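Side-chain contact in macrophage migration inhibitory factor-like protein (Entamoeba histolytica, PDB 6CUQ), which belongs to the macrophage migration inhibitory factor family and assembles as a trimer of compact alpha/beta subunits: residues M33-L36 with S37-G41. Sequence-based numbering, arbitrary orientation.
Sequences MKIL and SEVIG
Ser37 meets Met33 one turn earlier in helix 22-40, where its N donates to Met33 O at 3.0 Å. The Ser37 side chain packs on Ile44 and Cys47 in the following loop. Glu38 N continues the ladder with a bond to Lys34 O. The side chains of Lys34 and Glu38 lie side by side and point the same way. Glu38 CG stands beside its own backbone N (chi1 -66°), which brings CG to 3.2 Å from Lys34 O. The chain is extended beyond CG, and OE2 comes within 3.9 Å of Lys34 CE. The charged ends do not touch: Lys34 NZ is 4.9 Å from Glu38 OE2. Glu38 OE1 forms its salt bridge with Arg86 of helix 80-95. Val39 N bonds to Ile35 O, and Val39 CG2 lies 4.4 Å from Ile35 CG2. Both residues pack on Leu83 of helix 80-95. Ile40 N bonds to Leu36 O at 2.8 Å. Ile40 CD1 lies 4.2 Å from Leu36 CD2. Leu36 also touches Thr49 of strand 48-53 and Tyr87 of helix 80-95. Gly41 leaves the helix with positive phi (88°), and its N still bonds to Ser37 O. This is the C-terminal turn of the helix in a beta-alpha-beta unit. Its chemistry implies a turn with two sides: Ile35, Leu36, Val39 and Ile40 pack into the fold, while Lys34 and Glu38 carry opposite charges whose mutual attraction is probably modest.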
ATOM      1  N   MET B  33       1.271 -16.820   1.069  1.00 65.16           N
ATOM      2  CA  MET B  33       0.514 -17.222   2.248  1.00 54.01           C
ATOM      3  C   MET B  33       1.156 -18.426   2.932  1.00 53.02           C
ATOM      4  O   MET B  33       1.240 -18.466   4.166  1.00 58.75           O
ATOM      5  CB  MET B  33      -0.932 -17.503   1.859  1.00 58.60           C
ATOM      6  CG  MET B  33      -1.733 -16.243   1.569  1.00 58.72           C
ATOM      7  SD  MET B  33      -3.420 -16.581   1.054  1.00 62.57           S
ATOM      8  CE  MET B  33      -3.193 -17.319  -0.558  1.00 70.27           C
ATOM      9  N   LYS B  34       1.666 -19.391   2.155  1.00 54.69           N
ATOM     10  CA  LYS B  34       2.405 -20.496   2.768  1.00 64.36           C
ATOM     11  C   LYS B  34       3.629 -19.989   3.524  1.00 75.28           C
ATOM     12  O   LYS B  34       3.898 -20.425   4.650  1.00 88.85           O
ATOM     13  CB  LYS B  34       2.822 -21.531   1.717  1.00 70.36           C
ATOM     14  CG  LYS B  34       1.749 -22.549   1.351  1.00 78.55           C
ATOM     15  CD  LYS B  34       2.136 -23.341   0.123  1.00 83.96           C
ATOM     16  CE  LYS B  34       3.191 -24.367   0.437  1.00 87.28           C
ATOM     17  NZ  LYS B  34       3.794 -24.865  -0.826  1.00 92.28           N
ATOM     18  N   ILE B  35       4.386 -19.068   2.910  1.00 77.43           N
ATOM     19  CA  ILE B  35       5.584 -18.510   3.544  1.00 76.15           C
ATOM     20  C   ILE B  35       5.229 -17.835   4.858  1.00 76.05           C
ATOM     21  O   ILE B  35       5.862 -18.077   5.892  1.00 79.75           O
ATOM     22  CB  ILE B  35       6.273 -17.508   2.601  1.00 69.69           C
ATOM     23  CG1 ILE B  35       6.962 -18.199   1.429  1.00 69.65           C
ATOM     24  CG2 ILE B  35       7.259 -16.649   3.379  1.00 70.68           C
ATOM     25  CD1 ILE B  35       7.525 -17.202   0.411  1.00 56.83           C
ATOM     26  N   LEU B  36       4.200 -16.984   4.832  1.00 75.46           N
ATOM     27  CA  LEU B  36       3.757 -16.291   6.036  1.00 72.47           C
ATOM     28  C   LEU B  36       3.415 -17.287   7.133  1.00 81.24           C
ATOM     29  O   LEU B  36       3.869 -17.156   8.276  1.00 93.25           O
ATOM     30  CB  LEU B  36       2.540 -15.432   5.695  1.00 69.86           C
ATOM     31  CG  LEU B  36       2.829 -14.198   4.842  1.00 60.02           C
ATOM     32  CD1 LEU B  36       1.552 -13.508   4.452  1.00 53.65           C
ATOM     33  CD2 LEU B  36       3.720 -13.225   5.616  1.00 54.56           C
ATOM     34  N   SER B  37       2.633 -18.317   6.790  1.00 70.01           N
ATOM     35  CA  SER B  37       2.191 -19.280   7.788  1.00 60.90           C
ATOM     36  C   SER B  37       3.360 -20.087   8.337  1.00 74.07           C
ATOM     37  O   SER B  37       3.439 -20.332   9.548  1.00 79.05           O
ATOM     38  CB  SER B  37       1.120 -20.196   7.177  1.00 72.29           C
ATOM     39  OG  SER B  37       1.325 -21.564   7.516  1.00 89.64           O
ATOM     40  N   GLU B  38       4.284 -20.501   7.468  1.00 75.52           N
ATOM     41  CA  GLU B  38       5.386 -21.344   7.926  1.00 80.79           C
ATOM     42  C   GLU B  38       6.372 -20.552   8.778  1.00 80.91           C
ATOM     43  O   GLU B  38       6.912 -21.076   9.762  1.00 80.61           O
ATOM     44  CB  GLU B  38       6.075 -21.997   6.727  1.00 88.63           C
ATOM     45  CG  GLU B  38       5.185 -22.997   5.994  1.00 98.43           C
ATOM     46  CD  GLU B  38       5.692 -23.365   4.611  1.00102.35           C
ATOM     47  OE1 GLU B  38       6.817 -22.967   4.252  1.00 97.49           O
ATOM     48  OE2 GLU B  38       4.946 -24.050   3.875  1.00104.16           O
ATOM     49  N   VAL B  39       6.635 -19.301   8.411  1.00 79.19           N
ATOM     50  CA  VAL B  39       7.658 -18.524   9.107  1.00 81.20           C
ATOM     51  C   VAL B  39       7.088 -17.786  10.320  1.00 81.72           C
ATOM     52  O   VAL B  39       7.652 -17.847  11.416  1.00 84.95           O
ATOM     53  CB  VAL B  39       8.335 -17.551   8.117  1.00 82.35           C
ATOM     54  CG1 VAL B  39       9.317 -16.633   8.848  1.00 81.66           C
ATOM     55  CG2 VAL B  39       9.026 -18.330   6.984  1.00 79.98           C
ATOM     56  N   ILE B  40       5.946 -17.110  10.184  1.00 86.82           N
ATOM     57  CA  ILE B  40       5.374 -16.447  11.358  1.00 99.11           C
ATOM     58  C   ILE B  40       4.704 -17.449  12.300  1.00111.42           C
ATOM     59  O   ILE B  40       4.528 -17.151  13.490  1.00115.62           O
ATOM     60  CB  ILE B  40       4.419 -15.328  10.911  1.00 90.61           C
ATOM     61  CG1 ILE B  40       5.208 -14.262  10.182  1.00 85.93           C
ATOM     62  CG2 ILE B  40       3.716 -14.680  12.089  1.00 89.14           C
ATOM     63  CD1 ILE B  40       4.382 -13.092   9.788  1.00 91.78           C
ATOM     64  N   GLY B  41       4.377 -18.649  11.825  1.00117.75           N
ATOM     65  CA  GLY B  41       3.961 -19.722  12.708  1.00128.24           C
ATOM     66  C   GLY B  41       2.491 -19.821  13.040  1.00132.80           C
ATOM     67  O   GLY B  41       2.144 -20.499  14.014  1.00145.17           O
TER